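Putative prolyl-tRNA synthetase (Leishmania major, PDB 5XIL) probably charges proline onto its cognate tRNA at the expense of ATP, here as the piece holding the class II catalytic core, anticodon-binding and C-terminal zinc-binding domains. Local coordinates at residues Asp333-Asp336 and Gly341-Phe344; Trp317-Glu322 and Val356-Arg361; Val370-Ser375 and Glu396-Gln401. All blocks are in the same frame, centred on the assembly; numbering follows the deposited sequence.

Contact 1. Residues Asp333-Asp336 and Gly341-Phe344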
loop_
_atom_site.group_PDB
_atom_site.type_symbol
_atom_site.label_atom_id
_atom_site.label_comp_id
_atom_site.label_asym_id
_atom_site.label_seq_id
_atom_site.Cartn_x
_atom_site.Cartn_y
_atom_site.Cartn_z
ATOM N N ASP A 333 -21.301 -19.006 3.844
ATOM C CA ASP A 333 -22.262 -18.321 4.678
ATOM C C ASP A 333 -23.106 -19.422 5.360
ATOM O O ASP A 333 -24.047 -19.954 4.755
ATOM C CB ASP A 333 -23.127 -17.362 3.913
ATOM C CG ASP A 333 -23.914 -16.437 4.835
ATOM O OD1 ASP A 333 -24.127 -16.826 6.015
ATOM O OD2 ASP A 333 -24.291 -15.317 4.428
ATOM N N LEU A 334 -22.729 -19.776 6.576
ATOM C CA LEU A 334 -23.437 -20.830 7.350
ATOM C C LEU A 334 -24.306 -20.247 8.472
ATOM O O LEU A 334 -24.627 -20.942 9.449
ATOM C CB LEU A 334 -22.422 -21.804 7.941
ATOM C CG LEU A 334 -21.376 -22.313 6.943
ATOM C CD1 LEU A 334 -20.325 -23.130 7.650
ATOM C CD2 LEU A 334 -21.968 -23.105 5.816
ATOM N N ARG A 335 -24.753 -19.010 8.313
ATOM C CA ARG A 335 -25.763 -18.437 9.223
ATOM C C ARG A 335 -27.134 -19.082 9.074
ATOM O O ARG A 335 -27.992 -18.578 8.357
ATOM C CB ARG A 335 -25.830 -16.930 8.967
ATOM C CG ARG A 335 -24.503 -16.248 9.310
ATOM C CD ARG A 335 -24.481 -14.735 9.091
ATOM N NE ARG A 335 -24.701 -14.441 7.693
ATOM C CZ ARG A 335 -24.766 -13.223 7.155
ATOM N NH1 ARG A 335 -24.637 -12.146 7.921
ATOM N NH2 ARG A 335 -24.982 -13.077 5.834
ATOM N N ASP A 336 -27.384 -20.227 9.721
ATOM C CA ASP A 336 -28.673 -20.926 9.439
ATOM C C ASP A 336 -29.905 -20.312 10.117
ATOM O O ASP A 336 -31.036 -20.702 9.877
ATOM C CB ASP A 336 -28.590 -22.396 9.764
ATOM C CG ASP A 336 -28.594 -22.644 11.222
ATOM O OD1 ASP A 336 -28.535 -21.694 12.023
ATOM O OD2 ASP A 336 -28.657 -23.816 11.573
ATOM N N GLY A 341 -32.548 -18.334 1.049
ATOM C CA GLY A 341 -32.990 -17.218 0.230
ATOM C C GLY A 341 -32.522 -15.856 0.731
ATOM O O GLY A 341 -32.096 -15.007 -0.048
ATOM N N TRP A 342 -32.650 -15.621 2.023
ATOM C CA TRP A 342 -32.169 -14.397 2.619
ATOM C C TRP A 342 -30.659 -14.235 2.382
ATOM O O TRP A 342 -30.157 -13.126 2.069
ATOM C CB TRP A 342 -32.399 -14.416 4.123
ATOM C CG TRP A 342 -32.105 -13.133 4.818
ATOM C CD1 TRP A 342 -33.044 -12.180 5.209
ATOM C CD2 TRP A 342 -30.811 -12.626 5.249
ATOM N NE1 TRP A 342 -32.395 -11.115 5.811
ATOM C CE2 TRP A 342 -31.041 -11.361 5.864
ATOM C CE3 TRP A 342 -29.482 -13.096 5.139
ATOM C CZ2 TRP A 342 -29.989 -10.567 6.374
ATOM C CZ3 TRP A 342 -28.446 -12.317 5.654
ATOM C CH2 TRP A 342 -28.710 -11.053 6.263
ATOM N N ARG A 343 -29.923 -15.315 2.619
ATOM C CA ARG A 343 -28.477 -15.290 2.365
ATOM C C ARG A 343 -28.217 -15.044 0.860
ATOM O O ARG A 343 -27.314 -14.277 0.523
ATOM C CB ARG A 343 -27.816 -16.566 2.870
ATOM C CG ARG A 343 -27.716 -16.632 4.382
ATOM C CD ARG A 343 -27.221 -17.984 4.821
ATOM N NE ARG A 343 -28.340 -18.874 5.062
ATOM C CZ ARG A 343 -28.232 -20.157 5.420
ATOM N NH1 ARG A 343 -27.046 -20.763 5.511
ATOM N NH2 ARG A 343 -29.345 -20.823 5.700
ATOM N N PHE A 344 -28.998 -15.649 -0.054
ATOM C CA PHE A 344 -28.754 -15.456 -1.449
ATOM C C PHE A 344 -28.883 -13.936 -1.716
ATOM O O PHE A 344 -28.126 -13.338 -2.510
ATOM C CB PHE A 344 -29.825 -16.124 -2.345
ATOM C CG PHE A 344 -29.739 -17.635 -2.484
ATOM C CD1 PHE A 344 -28.975 -18.439 -1.631
ATOM C CD2 PHE A 344 -30.512 -18.253 -3.466
ATOM C CE1 PHE A 344 -28.989 -19.820 -1.725
ATOM C CE2 PHE A 344 -30.489 -19.643 -3.568
ATOM C CZ PHE A 344 -29.730 -20.403 -2.718
#
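With CG of Asp333 swung anti to the backbone N (chi1 -168°) and the chain of Arg343 bent at chi3 (-91°), carboxylate and arginine methylenes come together in the anticodon-binding domain, where an Asx turn opens the loop between strand 330-332 and helix 340-350. OD1 of Asp333 closes that turn by accepting from the backbone N of Arg335 at 3.2 Å. Its second donor is NE of the same arginine, at 3.0 Å, while NH2 of Arg335 takes the syn lone pair of OD2 of Asp333 at 2.7 Å. This side-on, two-nitrogen grip fixes the carboxylate, whose OD2 also receives Trp347 NE1. Arg343 meets it with carbon, CD lying 3.5 Å from Asp333 OD1. The guanidinium of Arg343 is spent on backbone instead: NH1 donates to O of Asp333 at 3.2 Å, in the guanidinium plane, and O of Arg335 sits over the centre of one face. NE of Arg343 is bonded to Ser339 O, tying the helix start to the same knot. Trp342, its ring stacked with Tyr338, turns its ring edge toward Arg335, the two planes 76° apart, with CZ3 of Trp342 over a guanidinium face, 3.6 Å from Arg335 NH2.

Contact 2. Residues Trp317-Glu322 and Val356-Arg361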
loop_
_atom_site.group_PDB
_atom_site.type_symbol
_atom_site.label_atom_id
_atom_site.label_comp_id
_atom_site.label_asym_id
_atom_site.label_seq_id
_atom_site.Cartn_x
_atom_site.Cartn_y
_atom_site.Cartn_z
ATOM N N TRP A 317 -17.207 -26.358 3.956
ATOM C CA TRP A 317 -15.905 -25.995 4.443
ATOM C C TRP A 317 -14.834 -26.600 3.571
ATOM O O TRP A 317 -13.883 -26.000 3.269
ATOM C CB TRP A 317 -15.710 -26.497 5.873
ATOM C CG TRP A 317 -16.425 -25.738 6.919
ATOM C CD1 TRP A 317 -17.197 -26.249 7.886
ATOM C CD2 TRP A 317 -16.409 -24.325 7.122
ATOM N NE1 TRP A 317 -17.673 -25.264 8.696
ATOM C CE2 TRP A 317 -17.207 -24.063 8.242
ATOM N N ARG A 318 -15.015 -27.837 3.190
ATOM C CA ARG A 318 -14.025 -28.455 2.367
ATOM C C ARG A 318 -13.887 -27.768 1.018
ATOM O O ARG A 318 -12.793 -27.646 0.463
ATOM C CB ARG A 318 -14.405 -29.918 2.150
ATOM C CG ARG A 318 -13.441 -30.687 1.282
ATOM C CD ARG A 318 -13.638 -32.188 1.532
ATOM N NE ARG A 318 -14.920 -32.737 1.019
ATOM C CZ ARG A 318 -15.986 -33.121 1.745
ATOM N NH1 ARG A 318 -16.014 -33.029 3.083
ATOM N NH2 ARG A 318 -17.064 -33.622 1.116
ATOM N N LEU A 319 -15.010 -27.454 0.440
ATOM C CA LEU A 319 -15.022 -26.756 -0.833
ATOM C C LEU A 319 -14.314 -25.401 -0.726
ATOM O O LEU A 319 -13.486 -25.039 -1.547
ATOM C CB LEU A 319 -16.460 -26.631 -1.347
ATOM C CG LEU A 319 -16.578 -25.804 -2.653
ATOM C CD1 LEU A 319 -15.792 -26.498 -3.752
ATOM C CD2 LEU A 319 -18.000 -25.579 -3.151
ATOM N N GLU A 320 -14.635 -24.684 0.306
ATOM C CA GLU A 320 -13.996 -23.414 0.592
ATOM C C GLU A 320 -12.494 -23.579 0.597
ATOM O O GLU A 320 -11.739 -22.798 -0.015
ATOM C CB GLU A 320 -14.458 -22.875 1.916
ATOM C CG GLU A 320 -13.822 -21.533 2.236
ATOM C CD GLU A 320 -14.190 -20.987 3.600
ATOM O OE1 GLU A 320 -15.220 -21.327 4.226
ATOM O OE2 GLU A 320 -13.420 -20.168 4.044
ATOM N N SER A 321 -12.055 -24.624 1.292
ATOM C CA SER A 321 -10.638 -24.862 1.454
ATOM C C SER A 321 -9.979 -25.182 0.136
ATOM O O SER A 321 -8.885 -24.710 -0.133
ATOM C CB SER A 321 -10.383 -25.914 2.543
ATOM O OG SER A 321 -8.976 -26.138 2.508
ATOM N N GLU A 322 -10.625 -26.002 -0.683
ATOM C CA GLU A 322 -10.081 -26.433 -1.953
ATOM C C GLU A 322 -9.999 -25.226 -2.905
ATOM O O GLU A 322 -9.018 -25.018 -3.640
ATOM C CB GLU A 322 -10.995 -27.471 -2.597
ATOM C CG GLU A 322 -10.976 -28.817 -1.842
ATOM C CD GLU A 322 -11.991 -29.845 -2.346
ATOM O OE1 GLU A 322 -12.652 -29.620 -3.381
ATOM O OE2 GLU A 322 -12.148 -30.915 -1.671
ATOM N N VAL A 356 -22.323 -20.535 -5.041
ATOM C CA VAL A 356 -22.383 -22.006 -5.087
ATOM C C VAL A 356 -23.437 -22.397 -4.075
ATOM O O VAL A 356 -23.329 -22.044 -2.926
ATOM C CB VAL A 356 -21.042 -22.704 -4.733
ATOM C CG1 VAL A 356 -21.301 -24.228 -4.570
ATOM C CG2 VAL A 356 -19.973 -22.486 -5.740
ATOM N N GLU A 357 -24.457 -23.097 -4.537
ATOM C CA GLU A 357 -25.531 -23.596 -3.724
ATOM C C GLU A 357 -25.260 -25.099 -3.573
ATOM O O GLU A 357 -25.178 -25.797 -4.589
ATOM C CB GLU A 357 -26.861 -23.356 -4.448
ATOM C CG GLU A 357 -27.064 -21.933 -4.945
ATOM C CD GLU A 357 -28.252 -21.714 -5.882
ATOM O OE1 GLU A 357 -29.082 -22.655 -6.044
ATOM O OE2 GLU A 357 -28.377 -20.597 -6.458
ATOM N N LEU A 358 -24.981 -25.540 -2.353
ATOM C CA LEU A 358 -24.471 -26.887 -2.100
ATOM C C LEU A 358 -25.556 -27.593 -1.259
ATOM O O LEU A 358 -25.827 -27.265 -0.079
ATOM C CB LEU A 358 -23.138 -26.846 -1.403
ATOM C CG LEU A 358 -22.188 -28.013 -1.559
ATOM C CD1 LEU A 358 -20.910 -27.825 -0.787
ATOM C CD2 LEU A 358 -22.777 -29.295 -1.063
ATOM N N GLY A 359 -26.281 -28.441 -1.940
ATOM C CA GLY A 359 -27.280 -29.273 -1.296
ATOM C C GLY A 359 -27.054 -30.782 -1.401
ATOM O O GLY A 359 -26.026 -31.277 -1.907
ATOM N N PRO A 360 -28.035 -31.532 -0.897
ATOM C CA PRO A 360 -27.915 -33.013 -0.905
ATOM C C PRO A 360 -27.546 -33.579 -2.291
ATOM O O PRO A 360 -26.601 -34.385 -2.413
ATOM C CB PRO A 360 -29.301 -33.440 -0.476
ATOM C CG PRO A 360 -29.738 -32.373 0.486
ATOM C CD PRO A 360 -29.200 -31.078 -0.113
ATOM N N ARG A 361 -28.218 -33.112 -3.341
ATOM C CA ARG A 361 -27.941 -33.619 -4.674
ATOM C C ARG A 361 -26.594 -33.176 -5.276
ATOM O O ARG A 361 -25.956 -33.891 -6.067
ATOM C CB ARG A 361 -29.128 -33.347 -5.653
ATOM C CG ARG A 361 -30.471 -34.046 -5.328
ATOM C CD ARG A 361 -30.350 -35.549 -4.882
ATOM N NE ARG A 361 -29.776 -36.464 -5.894
ATOM C CZ ARG A 361 -29.188 -37.643 -5.624
ATOM N NH1 ARG A 361 -29.061 -38.079 -4.361
ATOM N NH2 ARG A 361 -28.692 -38.393 -6.620
#
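Helix 306-325 rests on the mixed five-stranded sheet of the anticodon-binding domain, where Leu319 of the helix touches Val356 of strand 354-358, a compact example of helix-on-sheet packing in an alpha/beta fold. Along Trp317-Glu322, Trp317 comes first, with its O accepting from Ser321 N at 3.0 Å and its CB directed away from the strand. Arg318 follows, and its O takes Glu322 N at the same 3.0 Å. Then Leu319 points inward; it alone in Trp317-Glu322 touches Val356-Arg361, reaching both Val356 and Leu358. Its CG is anti to the backbone N (chi1 176°), and CD2 is the branch that continues the extended chain, which carries this methyl to the strand. CD2 of Leu319 meets CG1 of Val356 tip to tip at 3.8 Å. Ile295, Leu368 and Trp383 also pack against Leu319. Further along, Glu320 bonds weakly to Cys332 N and Glu322 OE1 accepts from Trp383 NE1, polar links on the helix flanks. Val356 and Leu358, two residues apart, face the helix from the same side of their strand; the looser touch is Leu319 CD2 to Leu358 CD1, at 4.4 Å.

Contact 3. Residues Val370-Ser375 and Glu396-Gln401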
loop_
_atom_site.group_PDB
_atom_site.type_symbol
_atom_site.label_atom_id
_atom_site.label_comp_id
_atom_site.label_asym_id
_atom_site.label_seq_id
_atom_site.Cartn_x
_atom_site.Cartn_y
_atom_site.Cartn_z
ATOM N N VAL A 370 -23.949 -23.421 -9.634
ATOM C CA VAL A 370 -23.263 -22.134 -9.599
ATOM C C VAL A 370 -24.166 -21.127 -10.261
ATOM O O VAL A 370 -24.624 -21.339 -11.348
ATOM C CB VAL A 370 -21.942 -22.193 -10.345
ATOM C CG1 VAL A 370 -21.228 -20.823 -10.298
ATOM C CG2 VAL A 370 -21.063 -23.241 -9.758
ATOM N N ALA A 371 -24.479 -20.068 -9.539
ATOM C CA ALA A 371 -25.286 -19.002 -10.045
ATOM C C ALA A 371 -24.347 -17.824 -10.321
ATOM O O ALA A 371 -23.640 -17.387 -9.377
ATOM C CB ALA A 371 -26.257 -18.602 -8.949
ATOM N N VAL A 372 -24.312 -17.346 -11.571
ATOM C CA VAL A 372 -23.469 -16.220 -11.988
ATOM C C VAL A 372 -24.204 -14.894 -11.806
ATOM O O VAL A 372 -25.308 -14.687 -12.351
ATOM C CB VAL A 372 -23.095 -16.359 -13.468
ATOM C CG1 VAL A 372 -22.150 -15.303 -13.882
ATOM C CG2 VAL A 372 -22.518 -17.731 -13.725
ATOM N N ARG A 373 -23.667 -14.026 -10.946
ATOM C CA ARG A 373 -24.341 -12.827 -10.566
ATOM C C ARG A 373 -24.628 -11.828 -11.741
ATOM O O ARG A 373 -25.750 -11.281 -11.847
ATOM C CB ARG A 373 -23.573 -12.113 -9.476
ATOM C CG ARG A 373 -24.152 -10.751 -9.045
ATOM C CD ARG A 373 -25.505 -10.794 -8.408
ATOM N NE ARG A 373 -25.959 -9.460 -8.052
ATOM C CZ ARG A 373 -26.567 -8.621 -8.858
ATOM N NH1 ARG A 373 -26.939 -8.981 -10.102
ATOM N NH2 ARG A 373 -26.856 -7.438 -8.402
ATOM N N HIS A 374 -23.677 -11.577 -12.588
ATOM C CA HIS A 374 -23.880 -10.523 -13.583
ATOM C C HIS A 374 -24.968 -10.922 -14.584
ATOM O O HIS A 374 -25.720 -10.091 -14.960
ATOM C CB HIS A 374 -22.574 -10.133 -14.267
ATOM C CG HIS A 374 -22.078 -11.135 -15.250
ATOM N ND1 HIS A 374 -22.321 -11.023 -16.597
ATOM C CD2 HIS A 374 -21.366 -12.275 -15.085
ATOM C CE1 HIS A 374 -21.753 -12.037 -17.221
ATOM N NE2 HIS A 374 -21.188 -12.821 -16.323
ATOM N N SER A 375 -25.030 -12.206 -14.961
ATOM C CA SER A 375 -25.856 -12.686 -16.077
ATOM C C SER A 375 -27.081 -13.439 -15.588
ATOM O O SER A 375 -28.032 -13.564 -16.335
ATOM C CB SER A 375 -25.049 -13.597 -17.006
ATOM O OG SER A 375 -24.683 -14.743 -16.271
ATOM N N GLU A 396 -12.741 -15.579 -14.858
ATOM C CA GLU A 396 -12.145 -14.791 -15.917
ATOM C C GLU A 396 -13.155 -14.518 -16.986
ATOM O O GLU A 396 -13.148 -13.445 -17.591
ATOM C CB GLU A 396 -10.868 -15.469 -16.476
ATOM C CG GLU A 396 -9.693 -15.281 -15.565
ATOM C CD GLU A 396 -9.219 -13.812 -15.532
ATOM O OE1 GLU A 396 -8.558 -13.360 -16.481
ATOM O OE2 GLU A 396 -9.504 -13.086 -14.568
ATOM N N ASP A 397 -14.043 -15.484 -17.275
ATOM C CA ASP A 397 -15.121 -15.234 -18.216
ATOM C C ASP A 397 -16.084 -14.160 -17.714
ATOM O O ASP A 397 -16.545 -13.315 -18.501
ATOM C CB ASP A 397 -15.894 -16.522 -18.551
ATOM C CG ASP A 397 -16.982 -16.263 -19.516
ATOM O OD1 ASP A 397 -16.707 -15.898 -20.686
ATOM O OD2 ASP A 397 -18.123 -16.329 -19.069
ATOM N N VAL A 398 -16.397 -14.207 -16.441
ATOM C CA VAL A 398 -17.191 -13.161 -15.848
ATOM C C VAL A 398 -16.560 -11.758 -16.101
ATOM O O VAL A 398 -17.308 -10.848 -16.550
ATOM C CB VAL A 398 -17.404 -13.373 -14.370
ATOM C CG1 VAL A 398 -17.967 -12.074 -13.709
ATOM C CG2 VAL A 398 -18.339 -14.567 -14.114
ATOM N N HIS A 399 -15.281 -11.600 -15.812
ATOM C CA HIS A 399 -14.598 -10.330 -16.150
ATOM C C HIS A 399 -14.830 -9.939 -17.614
ATOM O O HIS A 399 -15.261 -8.785 -17.927
ATOM C CB HIS A 399 -13.103 -10.385 -15.925
ATOM C CG HIS A 399 -12.403 -9.106 -16.255
ATOM N ND1 HIS A 399 -12.333 -8.052 -15.351
ATOM C CD2 HIS A 399 -11.863 -8.649 -17.407
ATOM C CE1 HIS A 399 -11.723 -7.028 -15.926
ATOM N NE2 HIS A 399 -11.468 -7.342 -17.184
ATOM N N ALA A 400 -14.549 -10.873 -18.506
ATOM C CA ALA A 400 -14.668 -10.627 -19.917
ATOM C C ALA A 400 -16.068 -10.195 -20.316
ATOM O O ALA A 400 -16.229 -9.279 -21.143
ATOM C CB ALA A 400 -14.197 -11.836 -20.769
ATOM N N GLN A 401 -17.061 -10.862 -19.801
ATOM C CA GLN A 401 -18.412 -10.571 -20.137
ATOM C C GLN A 401 -18.882 -9.208 -19.608
ATOM O O GLN A 401 -19.591 -8.483 -20.271
ATOM C CB GLN A 401 -19.300 -11.721 -19.682
ATOM C CG GLN A 401 -18.998 -13.014 -20.442
ATOM C CD GLN A 401 -19.938 -14.159 -20.122
ATOM O OE1 GLN A 401 -21.111 -13.993 -20.096
ATOM N NE2 GLN A 401 -19.400 -15.326 -19.946
HETATM O O HOH W 1 -20.154 -15.511 -16.893
HETATM O O HOH W 2 -22.792 -15.639 -17.891
#
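OG of Ser375 is held twice, by the backbone N of Ala377 and by water 2, which lies 2.6 Å from Ser375 OG and donates to OE1 of Gln401 at 3.2 Å. This water-mediated link joins the loop just after strand 367-372, in the five-stranded sheet of the anticodon-binding domain, to the long helix 387-412 that follows the sheet. His374 lies between the loop and the helix. Its CG stands between the backbone N and the carbonyl carbon (chi1 74°), a placing that aims the imidazole at the groove between Val398 and Gln401, one helical turn apart. The ring offers two different carbons. CD2 of His374 touches CG1 of Val398 at 3.7 Å, the two side chains running past each other in opposite directions. CE1 of His374 lies against Gln401 from its other end, 3.5 Å from CB of Gln401, and the amide is turned almost perpendicular to the imidazole (86°). OE1 of Gln401 approaches the ring at its edge, in the ring plane, while Ser375 CB lies over one face and Val398 O over the other. NE2 of the ring keeps a polar partner: water 1 lies 2.9 Å from His374 NE2, again in the ring plane. The end of Arg373 leads away from the helix and forms a salt bridge with Asp278, joining the strand end to the segment before the domain's first strand. The apolar floor comes from the strand itself, where Val372 faces the helix and also packs on Leu354. Here two valine branches slide by one another, CG1 of Val372 standing 3.9 Å from CG2 of Val398.

Overall arrangement
Taken together, the three contacts tie helices and a loop to a mixed five-stranded sheet. Contacts 1 and 2 have centres about 14 Å apart and touch directly, Phe344 CE2 lying 3.7 Å from Glu357 OE2. Contact 1 falls, in sequence, between the two segments of contact 2. Contact 3 follows both: its centre is about 19 Å from that of contact 2, which it meets through neighbouring strands 354-358 and 367-372, with Val356 CG2 4.2 Å from Val370 CG2. Contacts 1 and 3 stay separate, nearest atoms about 7 Å apart. All three lie away from the magnesium site of Glu219 and His413 and from the zinc cysteines.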